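Local coordinates for protein polysialic acid O-acetyltransferase (Escherichia coli, PDB 3JQY) that catalyses the O-acetylation of capsular polysialic acid, passing acetyl groups from acetyl-CoA to the O7 or O9 positions of its sialic acid units, at residues Ser104-Gly109 with Phe118-Asp123; Asn126-His131 with Asp163-Ser168; Cys133-Asp138 with Val170-Asn175; Ile140-Asp145 with Ser177-Val182; Ser194-Asp199 with Asn209-Ile214. All blocks are in the same frame, centred on the assembly; numbering follows the deposited sequence.

Contact 1: residues Ser104-Gly109 with Phe118-Asp123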
# COMPACT_ATOMS: atom_id res chain seq x y z
N SER B 104 -20.35 16.74 9.19
CA SER B 104 -20.00 16.35 7.83
C SER B 104 -21.17 15.67 7.13
O SER B 104 -22.08 15.15 7.78
CB SER B 104 -18.79 15.41 7.85
OG SER B 104 -17.63 16.06 8.35
N LYS B 105 -21.14 15.68 5.80
CA LYS B 105 -22.12 14.97 4.99
C LYS B 105 -21.40 13.96 4.10
O LYS B 105 -20.43 14.29 3.44
CB LYS B 105 -22.90 15.95 4.10
CG LYS B 105 -23.71 16.99 4.86
CD LYS B 105 -24.57 17.79 3.88
CE LYS B 105 -24.92 19.16 4.44
NZ LYS B 105 -25.74 19.08 5.69
N VAL B 106 -21.88 12.73 4.10
CA VAL B 106 -21.30 11.71 3.24
C VAL B 106 -22.46 11.12 2.45
O VAL B 106 -23.43 10.66 3.04
CB VAL B 106 -20.58 10.61 4.03
CG1 VAL B 106 -20.06 9.52 3.10
CG2 VAL B 106 -19.43 11.22 4.84
N ILE B 107 -22.37 11.18 1.13
CA ILE B 107 -23.43 10.71 0.25
C ILE B 107 -22.87 9.74 -0.76
O ILE B 107 -21.84 10.00 -1.37
CB ILE B 107 -24.09 11.88 -0.52
CG1 ILE B 107 -24.49 13.02 0.42
CG2 ILE B 107 -25.29 11.37 -1.33
CD1 ILE B 107 -25.39 12.60 1.55
N ILE B 108 -23.55 8.61 -0.93
CA ILE B 108 -23.15 7.61 -1.90
C ILE B 108 -24.32 7.33 -2.84
O ILE B 108 -25.40 6.96 -2.40
CB ILE B 108 -22.71 6.33 -1.19
CG1 ILE B 108 -21.51 6.64 -0.28
CG2 ILE B 108 -22.38 5.24 -2.21
CD1 ILE B 108 -21.07 5.48 0.58
N GLY B 109 -24.10 7.54 -4.14
CA GLY B 109 -25.17 7.51 -5.12
C GLY B 109 -25.69 6.13 -5.49
O GLY B 109 -25.20 5.11 -5.00
N PHE B 118 -12.75 -0.01 2.26
CA PHE B 118 -13.18 1.38 2.06
C PHE B 118 -13.09 2.17 3.37
O PHE B 118 -13.49 1.67 4.42
CB PHE B 118 -14.61 1.37 1.55
CG PHE B 118 -15.16 2.72 1.17
CD1 PHE B 118 -14.58 3.46 0.16
CD2 PHE B 118 -16.31 3.20 1.79
CE1 PHE B 118 -15.12 4.69 -0.21
CE2 PHE B 118 -16.85 4.42 1.43
CZ PHE B 118 -16.25 5.17 0.43
N GLU B 119 -12.54 3.39 3.31
CA GLU B 119 -12.53 4.28 4.47
C GLU B 119 -12.88 5.70 4.05
O GLU B 119 -12.35 6.20 3.05
CB GLU B 119 -11.14 4.35 5.12
CG GLU B 119 -10.43 3.02 5.38
CD GLU B 119 -9.01 3.23 5.91
OE1 GLU B 119 -8.73 4.33 6.44
OE2 GLU B 119 -8.18 2.30 5.78
N VAL B 120 -13.76 6.35 4.80
CA VAL B 120 -14.01 7.79 4.62
C VAL B 120 -13.64 8.54 5.89
O VAL B 120 -14.07 8.17 6.99
CB VAL B 120 -15.47 8.09 4.27
CG1 VAL B 120 -15.69 9.60 4.22
CG2 VAL B 120 -15.84 7.45 2.94
N VAL B 121 -12.84 9.60 5.74
CA VAL B 121 -12.41 10.45 6.85
C VAL B 121 -12.89 11.87 6.60
O VAL B 121 -12.64 12.42 5.53
CB VAL B 121 -10.87 10.48 6.95
CG1 VAL B 121 -10.42 11.28 8.16
CG2 VAL B 121 -10.30 9.06 6.98
N THR B 122 -13.56 12.48 7.57
CA THR B 122 -14.07 13.84 7.40
C THR B 122 -13.78 14.73 8.61
O THR B 122 -13.31 14.26 9.64
CB THR B 122 -15.60 13.86 7.21
OG1 THR B 122 -16.21 13.26 8.36
CG2 THR B 122 -16.01 13.08 5.97
N ASP B 123 -14.07 16.02 8.46
CA ASP B 123 -14.07 16.95 9.58
C ASP B 123 -14.79 18.22 9.14
O ASP B 123 -14.19 19.07 8.47
CB ASP B 123 -12.65 17.26 10.05
CG ASP B 123 -12.61 18.16 11.27
OD1 ASP B 123 -13.69 18.54 11.78
OD2 ASP B 123 -11.50 18.49 11.73
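Ser104-Gly109 and Phe118-Asp123 run at 152° to each other, converging at one end, where Ser104 CA and Asp123 CA are 6.2 Å apart; Val106 CA and Val120 CA are already separated by 8.4 Å. This is the interior of a left-handed beta-helix: the segments lie on two walls of the prism, strand 105-108 in one parallel sheet and strand 119-121 in another, and meet through side chains. Every second residue points inward, which explains the alternation of Val106 and Ile108 with Lys105 and Ile107, and of Phe118 and Val120 with Glu119 and Val121. Beta-branched residues suit both the extended backbone and the narrow core. Val106 keeps CG1 trans to the amide nitrogen (chi1 177°), which turns CG2 to the opposite wall, where it lies 4.1 Å from Val120 CG1, the two valines passing each other in opposite senses. At the wider end the larger ring of Phe118 reaches across, and Ile108 CD1 comes obliquely to its CE2 at 4.4 Å. Where the walls close in, small hydroxyl residues replace the aliphatic ones, and each is satisfied by backbone. Ser104 OG is hydrogen-bonded to Thr101 O and Cys125 N, while Thr122 OG1 is hydrogen-bonded to Val99 O and Thr101 N. Beside its OG1, the Thr122 methyl CG2 faces Val106 CG2, 4.1 Å away.

Contact 2: residues Asn126-His131 with Asp163-Ser168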
# COMPACT_ATOMS: atom_id res chain seq x y z
N ASN B 126 -17.54 17.60 3.37
CA ASN B 126 -18.43 16.71 2.62
C ASN B 126 -17.65 15.75 1.76
O ASN B 126 -16.66 16.12 1.14
CB ASN B 126 -19.37 17.53 1.74
CG ASN B 126 -20.16 18.55 2.54
OD1 ASN B 126 -20.37 19.68 2.10
ND2 ASN B 126 -20.60 18.16 3.73
N VAL B 127 -18.08 14.49 1.75
CA VAL B 127 -17.53 13.53 0.81
C VAL B 127 -18.70 12.94 0.04
O VAL B 127 -19.66 12.47 0.64
CB VAL B 127 -16.74 12.42 1.52
CG1 VAL B 127 -16.35 11.34 0.53
CG2 VAL B 127 -15.48 13.01 2.19
N THR B 128 -18.64 13.01 -1.28
CA THR B 128 -19.75 12.61 -2.13
C THR B 128 -19.25 11.66 -3.22
O THR B 128 -18.22 11.91 -3.84
CB THR B 128 -20.39 13.82 -2.82
OG1 THR B 128 -21.01 14.65 -1.82
CG2 THR B 128 -21.42 13.38 -3.83
N ILE B 129 -19.98 10.57 -3.43
CA ILE B 129 -19.72 9.69 -4.56
C ILE B 129 -20.99 9.64 -5.40
O ILE B 129 -22.07 9.43 -4.87
CB ILE B 129 -19.36 8.25 -4.11
CG1 ILE B 129 -18.16 8.29 -3.15
CG2 ILE B 129 -19.07 7.36 -5.32
CD1 ILE B 129 -17.62 6.92 -2.80
N GLY B 130 -20.84 9.83 -6.70
CA GLY B 130 -21.98 9.89 -7.60
C GLY B 130 -22.62 8.54 -7.86
O GLY B 130 -22.26 7.53 -7.24
N HIS B 131 -23.57 8.52 -8.78
CA HIS B 131 -24.22 7.27 -9.15
C HIS B 131 -23.31 6.48 -10.08
O HIS B 131 -22.43 7.04 -10.72
CB HIS B 131 -25.54 7.55 -9.88
CG HIS B 131 -26.39 8.58 -9.20
ND1 HIS B 131 -27.00 8.36 -7.98
CD2 HIS B 131 -26.75 9.83 -9.58
CE1 HIS B 131 -27.69 9.43 -7.64
NE2 HIS B 131 -27.56 10.34 -8.59
N ASP B 163 -13.71 19.41 0.89
CA ASP B 163 -14.60 18.39 0.33
C ASP B 163 -13.94 17.50 -0.73
O ASP B 163 -13.10 17.95 -1.51
CB ASP B 163 -15.83 19.04 -0.33
CG ASP B 163 -16.71 19.80 0.65
OD1 ASP B 163 -16.48 19.74 1.88
OD2 ASP B 163 -17.65 20.46 0.18
N ILE B 164 -14.37 16.24 -0.77
CA ILE B 164 -14.02 15.36 -1.87
C ILE B 164 -15.28 15.05 -2.66
O ILE B 164 -16.31 14.70 -2.08
CB ILE B 164 -13.38 14.04 -1.37
CG1 ILE B 164 -12.02 14.33 -0.75
CG2 ILE B 164 -13.22 13.06 -2.53
CD1 ILE B 164 -11.47 13.21 0.11
N ILE B 165 -15.22 15.19 -3.97
CA ILE B 165 -16.39 15.01 -4.82
C ILE B 165 -16.06 14.08 -5.97
O ILE B 165 -15.34 14.46 -6.90
CB ILE B 165 -16.91 16.36 -5.37
CG1 ILE B 165 -17.15 17.35 -4.24
CG2 ILE B 165 -18.19 16.14 -6.17
CD1 ILE B 165 -18.11 16.87 -3.18
N ILE B 166 -16.55 12.85 -5.89
CA ILE B 166 -16.40 11.91 -6.98
C ILE B 166 -17.68 11.93 -7.82
O ILE B 166 -18.75 11.61 -7.33
CB ILE B 166 -16.12 10.49 -6.46
CG1 ILE B 166 -14.89 10.50 -5.54
CG2 ILE B 166 -15.94 9.51 -7.63
CD1 ILE B 166 -14.63 9.20 -4.84
N SER B 167 -17.56 12.36 -9.07
CA SER B 167 -18.72 12.47 -9.94
C SER B 167 -19.33 11.11 -10.26
O SER B 167 -18.75 10.07 -9.95
CB SER B 167 -18.36 13.20 -11.24
OG SER B 167 -18.03 14.55 -10.99
N SER B 168 -20.49 11.12 -10.90
CA SER B 168 -21.10 9.88 -11.34
C SER B 168 -20.22 9.19 -12.37
O SER B 168 -19.51 9.84 -13.14
CB SER B 168 -22.49 10.14 -11.93
OG SER B 168 -23.38 10.59 -10.92
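Asn126 and Asp163 set their flat ends next to each other, heading in the same direction, with the amide and carboxylate planes 43° apart. One face of the carboxylate is occupied by backbone: Asn126 N donates to Asp163 OD1 at 2.8 Å from above the plane, 61° out of it. Asn126 OD1 and Asp163 OD2, 3.4 Å apart, are both acceptors and do not bond to each other. At the far end the His131 ring is met obliquely by Ser168 OG, 3.7 Å from His131 CD2, and its ND1 is hydrogen-bonded to Arg110 N. The same serine oxygen accepts from His131 N at 3.0 Å; OG stands beside its own backbone N, which brings it up to the partner chain. A side chain thus adds a bond to the backbone pairing at each end.

Between these ends strands 126-129 and 164-166 run parallel, 7° apart, joined by regular backbone bonds such as Ile166 N to Thr128 O, 2.8 Å. Val127, Ile129, Ile164 and Ile166 face inward toward Leu141, Ile129 lying alongside Ile166 and Val127 CG2 set against Ile164 CB, while Thr128 and Ile165 pair on the outer face, Ile165 CD1 reaching Thr128 CB at 3.8 Å. Gly130 suits the corner because a beta carbon would collide with Ser168 N. Parallel strands in register from successive coils, branched aliphatics stacked inside and corners turned by small residues, are the signature of the left-handed beta-helix of hexapeptide-repeat acyltransferases.

Contact 3: residues Cys133-Asp138 with Val170-Asn175; sequences CMIARD and VWVGRN
Met134 O takes one hydrogen bond from the partner chain, from Val172 N at 2.9 Å, supplemented by a C-H...O contact from Trp171 CA at 3.3 Å. The parallel pairing continues through Ala136 N to Val172 O, and at its start Val170 N donates to the soft acceptor Cys133 SG at 3.4 Å, a nearly straight bond of 162°. On the outer face Met134 and Trp171 make a Met-aromatic contact. The methionine chain is bent at its last torsion (chi3 68°), which drops CE squarely over the five-membered ring of Trp171, 3.4 Å from its centroid, as a CH-pi contact. A flexible thioether suits this place, since its methyl can be pointed down onto the indole face, with SD behind it. Replacing Trp171 with an alanine would probably leave the Met134 methyl without its aromatic bed and His147 of the second subunit without the ring it meets edge-to-face. This aromatic patch thus adjoins the probable acetyl-CoA site of that subunit. Inside, Ile135 CD1 packs on Val172 CG2 at 3.6 Å. At the far end one water accepts from Arg174 NE at 2.7 Å, in the guanidinium plane, and donates to Asp138 OD2; Arg174 also salt-bridges Glu119 of the second subunit. Within its own chain this pair lies inside a beta-helix wall, strand 113-114 bordering 134-135 on one side and strand 189-190 bordering 171-172 on the other.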
# COMPACT_ATOMS: atom_id res chain seq x y z
N CYS B 133 -20.81 4.48 -9.84
CA CYS B 133 -19.36 4.38 -9.68
C CYS B 133 -18.92 2.95 -9.37
O CYS B 133 -19.68 2.14 -8.84
CB CYS B 133 -18.85 5.33 -8.59
SG CYS B 133 -18.93 7.08 -9.06
N MET B 134 -17.67 2.65 -9.74
CA MET B 134 -17.05 1.38 -9.39
C MET B 134 -15.83 1.70 -8.54
O MET B 134 -14.80 2.15 -9.06
CB MET B 134 -16.64 0.61 -10.66
CG MET B 134 -16.02 -0.76 -10.37
SD MET B 134 -15.90 -1.78 -11.86
CE MET B 134 -14.65 -0.88 -12.79
N ILE B 135 -15.96 1.50 -7.24
CA ILE B 135 -14.87 1.75 -6.30
C ILE B 135 -14.27 0.41 -5.88
O ILE B 135 -14.94 -0.42 -5.27
CB ILE B 135 -15.39 2.50 -5.05
CG1 ILE B 135 -16.22 3.73 -5.44
CG2 ILE B 135 -14.23 2.85 -4.12
CD1 ILE B 135 -15.53 4.67 -6.41
N ALA B 136 -13.00 0.20 -6.22
CA ALA B 136 -12.34 -1.08 -5.93
C ALA B 136 -11.99 -1.20 -4.45
O ALA B 136 -12.35 -0.33 -3.64
CB ALA B 136 -11.09 -1.23 -6.78
N ARG B 137 -11.29 -2.27 -4.10
CA ARG B 137 -10.93 -2.51 -2.71
C ARG B 137 -9.87 -1.53 -2.23
O ARG B 137 -9.09 -1.01 -3.03
CB ARG B 137 -10.43 -3.95 -2.53
CG ARG B 137 -11.52 -4.98 -2.78
CD ARG B 137 -11.12 -6.37 -2.30
NE ARG B 137 -12.26 -7.28 -2.34
CZ ARG B 137 -12.37 -8.39 -1.60
NH1 ARG B 137 -11.40 -8.72 -0.76
NH2 ARG B 137 -13.44 -9.16 -1.70
N ASP B 138 -9.85 -1.30 -0.92
CA ASP B 138 -8.83 -0.48 -0.28
C ASP B 138 -8.75 0.93 -0.85
O ASP B 138 -7.67 1.41 -1.18
CB ASP B 138 -7.46 -1.17 -0.35
CG ASP B 138 -7.45 -2.50 0.37
OD1 ASP B 138 -8.12 -2.61 1.41
OD2 ASP B 138 -6.75 -3.42 -0.09
N VAL B 170 -17.51 7.07 -12.18
CA VAL B 170 -16.07 7.06 -12.01
C VAL B 170 -15.60 5.68 -11.55
O VAL B 170 -16.24 5.05 -10.72
CB VAL B 170 -15.61 8.13 -11.00
CG1 VAL B 170 -14.15 7.95 -10.63
CG2 VAL B 170 -15.85 9.52 -11.59
N TRP B 171 -14.48 5.23 -12.10
CA TRP B 171 -13.84 3.99 -11.68
C TRP B 171 -12.62 4.34 -10.84
O TRP B 171 -11.66 4.92 -11.35
CB TRP B 171 -13.45 3.16 -12.91
CG TRP B 171 -12.57 1.95 -12.63
CD1 TRP B 171 -12.36 1.35 -11.42
CD2 TRP B 171 -11.83 1.19 -13.59
NE1 TRP B 171 -11.51 0.27 -11.57
CE2 TRP B 171 -11.18 0.15 -12.90
CE3 TRP B 171 -11.65 1.29 -14.98
CZ2 TRP B 171 -10.36 -0.78 -13.54
CZ3 TRP B 171 -10.84 0.37 -15.61
CH2 TRP B 171 -10.20 -0.65 -14.89
N VAL B 172 -12.69 4.06 -9.54
CA VAL B 172 -11.53 4.25 -8.68
C VAL B 172 -10.88 2.89 -8.44
O VAL B 172 -11.52 1.96 -7.94
CB VAL B 172 -11.86 4.95 -7.35
CG1 VAL B 172 -10.58 5.15 -6.53
CG2 VAL B 172 -12.53 6.31 -7.61
N GLY B 173 -9.63 2.78 -8.84
CA GLY B 173 -8.89 1.53 -8.76
C GLY B 173 -8.49 1.13 -7.35
O GLY B 173 -8.66 1.89 -6.39
N ARG B 174 -7.96 -0.08 -7.25
CA ARG B 174 -7.56 -0.67 -5.98
C ARG B 174 -6.39 0.06 -5.32
O ARG B 174 -5.49 0.56 -6.00
CB ARG B 174 -7.22 -2.14 -6.20
CG ARG B 174 -6.56 -2.84 -5.04
CD ARG B 174 -6.28 -4.29 -5.46
NE ARG B 174 -5.39 -4.98 -4.53
CZ ARG B 174 -4.80 -6.14 -4.79
NH1 ARG B 174 -4.98 -6.75 -5.97
NH2 ARG B 174 -4.01 -6.69 -3.88
N ASN B 175 -6.40 0.15 -4.01
CA ASN B 175 -5.31 0.69 -3.27
C ASN B 175 -5.02 2.14 -3.62
O ASN B 175 -3.92 2.47 -3.90
CB ASN B 175 -4.05 -0.15 -3.43
CG ASN B 175 -2.98 0.20 -2.44
OD1 ASN B 175 -3.25 0.72 -1.40
ND2 ASN B 175 -1.75 -0.10 -2.80
O HOH W 1 -5.35 2.30 0.06
O HOH W 2 -4.95 -3.58 -2.22

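Contact 4: residues Ile140-Asp145 with Ser177-Val182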
# COMPACT_ATOMS: atom_id res chain seq x y z
N ILE B 140 -9.38 4.83 0.04
CA ILE B 140 -9.52 5.77 1.14
C ILE B 140 -9.86 7.16 0.62
O ILE B 140 -9.15 7.70 -0.23
CB ILE B 140 -8.22 5.86 1.98
CG1 ILE B 140 -7.86 4.49 2.55
CG2 ILE B 140 -8.37 6.89 3.10
CD1 ILE B 140 -6.50 4.45 3.23
N LEU B 141 -10.96 7.73 1.11
CA LEU B 141 -11.27 9.13 0.80
C LEU B 141 -10.97 9.96 2.04
O LEU B 141 -11.74 9.93 3.01
CB LEU B 141 -12.73 9.27 0.36
CG LEU B 141 -13.20 8.31 -0.74
CD1 LEU B 141 -14.67 8.56 -1.13
CD2 LEU B 141 -12.30 8.42 -1.98
N ARG B 142 -9.85 10.68 2.02
CA ARG B 142 -9.35 11.36 3.22
C ARG B 142 -9.51 12.87 3.11
O ARG B 142 -8.62 13.57 2.63
CB ARG B 142 -7.88 10.99 3.47
CG ARG B 142 -7.37 11.39 4.85
CD ARG B 142 -5.88 11.05 5.05
NE ARG B 142 -5.61 9.61 4.96
CZ ARG B 142 -5.86 8.73 5.93
NH1 ARG B 142 -6.40 9.13 7.07
NH2 ARG B 142 -5.58 7.45 5.74
N ALA B 143 -10.65 13.38 3.57
CA ALA B 143 -10.97 14.80 3.42
C ALA B 143 -10.39 15.67 4.53
O ALA B 143 -10.46 16.90 4.48
CB ALA B 143 -12.48 15.00 3.33
N SER B 144 -9.84 15.02 5.56
CA SER B 144 -9.19 15.71 6.67
C SER B 144 -7.82 15.10 6.94
O SER B 144 -7.65 13.88 6.88
CB SER B 144 -10.05 15.60 7.93
OG SER B 144 -9.33 16.04 9.07
N ASP B 145 -6.84 15.96 7.25
CA ASP B 145 -5.47 15.51 7.51
C ASP B 145 -5.30 14.90 8.90
O ASP B 145 -4.33 14.17 9.15
CB ASP B 145 -4.48 16.68 7.39
CG ASP B 145 -4.18 17.05 5.95
OD1 ASP B 145 -4.72 16.41 5.02
OD2 ASP B 145 -3.38 17.99 5.75
N SER B 177 -5.70 6.34 -2.53
CA SER B 177 -6.18 7.39 -1.62
C SER B 177 -6.52 8.61 -2.44
O SER B 177 -5.76 9.03 -3.33
CB SER B 177 -5.12 7.76 -0.59
OG SER B 177 -5.05 6.80 0.44
N ILE B 178 -7.68 9.18 -2.14
CA ILE B 178 -8.04 10.48 -2.67
C ILE B 178 -7.98 11.47 -1.51
O ILE B 178 -8.64 11.27 -0.49
CB ILE B 178 -9.42 10.45 -3.33
CG1 ILE B 178 -9.42 9.48 -4.51
CG2 ILE B 178 -9.81 11.84 -3.80
CD1 ILE B 178 -10.71 9.46 -5.28
N MET B 179 -7.17 12.51 -1.66
CA MET B 179 -6.92 13.46 -0.57
C MET B 179 -7.87 14.67 -0.60
O MET B 179 -8.72 14.78 -1.47
CB MET B 179 -5.46 13.92 -0.58
CG MET B 179 -4.45 12.78 -0.45
SD MET B 179 -4.81 11.69 0.96
CE MET B 179 -3.22 10.90 1.19
N LYS B 180 -7.71 15.57 0.37
CA LYS B 180 -8.72 16.60 0.57
C LYS B 180 -8.82 17.58 -0.60
O LYS B 180 -7.83 17.88 -1.27
CB LYS B 180 -8.47 17.37 1.87
CG LYS B 180 -7.22 18.24 1.86
CD LYS B 180 -6.97 18.81 3.26
CE LYS B 180 -5.68 19.61 3.31
NZ LYS B 180 -4.49 18.77 2.96
N GLY B 181 -10.04 18.03 -0.86
CA GLY B 181 -10.28 19.08 -1.84
C GLY B 181 -10.28 18.60 -3.27
O GLY B 181 -10.31 19.41 -4.20
N VAL B 182 -10.25 17.29 -3.47
CA VAL B 182 -10.17 16.74 -4.81
C VAL B 182 -11.55 16.43 -5.40
O VAL B 182 -12.40 15.82 -4.74
CB VAL B 182 -9.31 15.45 -4.84
CG1 VAL B 182 -9.45 14.74 -6.19
CG2 VAL B 182 -7.86 15.79 -4.55
O HOH W 3 -4.80 7.93 2.96
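Ile140 and Leu141 pair in parallel with Ser177 and Ile178, bonded through Ile178 N to Ile140 O and Arg142 N to Ile178 O, both 2.8 Å and nearly straight; beyond them the chains leave the sheet, the second through a type II turn, Met179 to Val182, with Gly181 at its positive-phi place. Inside the beta-helix Leu141 and Ile178 extend alongside each other, Leu141 CD2 touching Ile178 CB at 3.8 Å, as apolar branched side chains should in this core. The outer face is mixed: Ser177 OG rests against Ile140 CB, and the Arg142 chain, bent at chi3 (-62°), brings NE to a water at 2.7 Å that also hydrogen-bonds Ser177 OG. Tyr192 of the third subunit packs over this face.

Past the strand end Lys180 and Asp145 meet almost perpendicularly. Lys180 CB lies 3.3 Å from Ala143 O, and with CG set between the backbone N and carbonyl carbon (chi1 68°) the chain heads for the carboxylate. There NZ forms a salt bridge, meeting Asp145 OD2 at 3.1 Å on the syn side, with a weak bond to OD1. Asp145 OD2 is also held by Asn159 ND2. Were Asp145 an alanine, the Lys180 ammonium would probably lose its mate and Asn159 ND2 an acceptor, setting the lysine end free to swing. Both charged residues probably belong to the acetyl-CoA site, as in relatives, and their pairing is consistent with opposite charges from successive coils holding each other in place at that site.

Contact 5: residues Ser194-Asp199 with Asn209-Ile214; sequences SIVTKD and NPAKII
Ile195, Ala211 and Asn209 carry this contact, at the C-terminal end of the left-handed beta-helix, where strand 204-208 is followed by a reversal and strand 211-216 returns antiparallel to it. The reversal passes through the cis peptide before Pro210, a geometry proline tolerates better than other residues, and brings the chain back against strand 195-196.

Ile195 has most surface covered. Its side chain follows that of Asn209 in the same direction, so that the aliphatic branch is laid against the amide: Ile195 CB is 3.6 Å from Asn209 OD1, and Ile195 CD1 is 3.7 Å from Asn209 ND2. Asn209 reaches this position with CG swung opposite the backbone N (chi1 176°). An amide suits a junction between subunits, since it can pack on an aliphatic neighbour and still bond: ND2 makes a weak hydrogen bond to Gly193 O of the third subunit, and Asn209 of the second subunit packs against this one. Tyr192 of the third subunit covers Ile195.

Ala211 points its methyl at the other segment, and its small size lets the backbones approach. Ala211 CB lies 3.9 Å from Val196 CG2, and Ala211 N donates to Ile195 O at 2.9 Å, tilted 32° from the carbonyl plane, the one direct hydrogen bond between the segments. Lys198, which follows Thr197, probably belongs to the acetyl-CoA site, as in relatives. Next to the hydrogen bond one water joins the backbones, accepting from Thr197 N at 2.8 Å and donating to Ala211 O, also at 2.8 Å.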
# COMPACT_ATOMS: atom_id res chain seq x y z
N SER B 194 -2.77 4.79 -6.83
CA SER B 194 -2.65 6.24 -6.90
C SER B 194 -2.82 6.91 -5.54
O SER B 194 -3.52 6.42 -4.67
CB SER B 194 -3.69 6.82 -7.86
OG SER B 194 -3.45 6.35 -9.18
N ILE B 195 -2.16 8.06 -5.37
CA ILE B 195 -2.58 9.03 -4.35
C ILE B 195 -2.90 10.32 -5.09
O ILE B 195 -2.02 10.95 -5.67
CB ILE B 195 -1.51 9.26 -3.26
CG1 ILE B 195 -1.25 7.95 -2.50
CG2 ILE B 195 -1.98 10.35 -2.30
CD1 ILE B 195 -0.36 8.08 -1.26
N VAL B 196 -4.18 10.67 -5.10
CA VAL B 196 -4.68 11.80 -5.87
C VAL B 196 -4.77 13.03 -4.98
O VAL B 196 -5.48 13.02 -3.97
CB VAL B 196 -6.07 11.49 -6.46
CG1 VAL B 196 -6.54 12.66 -7.32
CG2 VAL B 196 -6.04 10.19 -7.26
N THR B 197 -4.05 14.08 -5.36
CA THR B 197 -3.98 15.28 -4.53
C THR B 197 -4.53 16.52 -5.22
O THR B 197 -4.72 17.55 -4.57
CB THR B 197 -2.53 15.57 -4.08
OG1 THR B 197 -1.70 15.78 -5.24
CG2 THR B 197 -1.97 14.39 -3.29
N LYS B 198 -4.84 16.36 -6.47
CA LYS B 198 -5.35 17.49 -7.24
C LYS B 198 -6.52 17.06 -8.13
O LYS B 198 -6.65 15.89 -8.47
CB LYS B 198 -4.24 18.08 -8.11
CG LYS B 198 -3.11 18.70 -7.32
CD LYS B 198 -2.05 19.26 -8.26
CE LYS B 198 -0.87 19.84 -7.50
NZ LYS B 198 -1.29 21.00 -6.65
N ASP B 199 -7.41 17.95 -8.53
CA ASP B 199 -8.59 17.60 -9.33
C ASP B 199 -8.22 16.78 -10.56
O ASP B 199 -7.18 17.01 -11.19
CB ASP B 199 -9.33 18.86 -9.79
CG ASP B 199 -9.95 19.64 -8.65
OD1 ASP B 199 -10.05 19.10 -7.53
OD2 ASP B 199 -10.35 20.80 -8.87
N ASN B 209 1.84 8.60 -7.62
CA ASN B 209 1.89 9.17 -6.28
C ASN B 209 2.98 10.23 -6.25
O ASN B 209 4.15 9.91 -6.09
CB ASN B 209 2.22 8.09 -5.25
CG ASN B 209 2.37 8.66 -3.85
OD1 ASN B 209 2.01 9.81 -3.60
ND2 ASN B 209 2.89 7.86 -2.91
N PRO B 210 2.59 11.50 -6.44
CA PRO B 210 1.21 11.95 -6.62
C PRO B 210 0.68 11.66 -8.02
O PRO B 210 1.44 11.58 -8.98
CB PRO B 210 1.31 13.46 -6.42
CG PRO B 210 2.68 13.80 -6.87
CD PRO B 210 3.56 12.61 -6.56
N ALA B 211 -0.64 11.53 -8.14
CA ALA B 211 -1.24 11.16 -9.41
C ALA B 211 -1.13 12.29 -10.43
O ALA B 211 -1.15 13.48 -10.07
CB ALA B 211 -2.71 10.76 -9.20
N LYS B 212 -0.96 11.91 -11.69
CA LYS B 212 -0.95 12.85 -12.79
C LYS B 212 -1.88 12.30 -13.85
O LYS B 212 -2.11 11.09 -13.91
CB LYS B 212 0.46 12.99 -13.37
CG LYS B 212 1.53 13.28 -12.34
CD LYS B 212 1.27 14.59 -11.63
CE LYS B 212 2.46 15.00 -10.78
NZ LYS B 212 3.72 14.91 -11.56
N ILE B 213 -2.40 13.17 -14.70
CA ILE B 213 -3.14 12.71 -15.85
C ILE B 213 -2.26 11.92 -16.82
O ILE B 213 -1.27 12.41 -17.27
CB ILE B 213 -3.81 13.85 -16.65
CG1 ILE B 213 -4.68 14.68 -15.77
CG2 ILE B 213 -4.55 13.31 -17.83
CD1 ILE B 213 -5.66 14.01 -15.23
N ILE B 214 -2.67 10.71 -17.14
CA ILE B 214 -1.87 9.88 -18.04
C ILE B 214 -2.55 9.66 -19.40
O ILE B 214 -1.91 9.24 -20.36
CB ILE B 214 -1.51 8.53 -17.41
CG1 ILE B 214 -2.76 7.70 -17.16
CG2 ILE B 214 -0.72 8.74 -16.12
CD1 ILE B 214 -2.48 6.34 -16.55
O HOH W 4 -2.59 14.32 -7.78

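Overall arrangement
The five contacts sample one left-handed beta-helix. Contact 1 is its buried core, two walls meeting through side chains, whereas contacts 2, 3 and 4 each join successive coils within a wall by parallel pairing. Contacts 1 and 2 share a sheet, in which 105-108 borders 126-129; contacts 1, 4 and 5 share another; contacts 3 and 5 reach the third. The chain runs from contact 2 to 3 to 4 along both coils. Inside, side chains are mostly aliphatic, with Phe118 and two backbone-bonded hydroxyls; the mixed outer face carries the water-bridged, charged and Met-aromatic groups. Contacts 3, 4 and 5 touch other subunits; contacts 4 and 5 hold residues of the probable acetyl-CoA site.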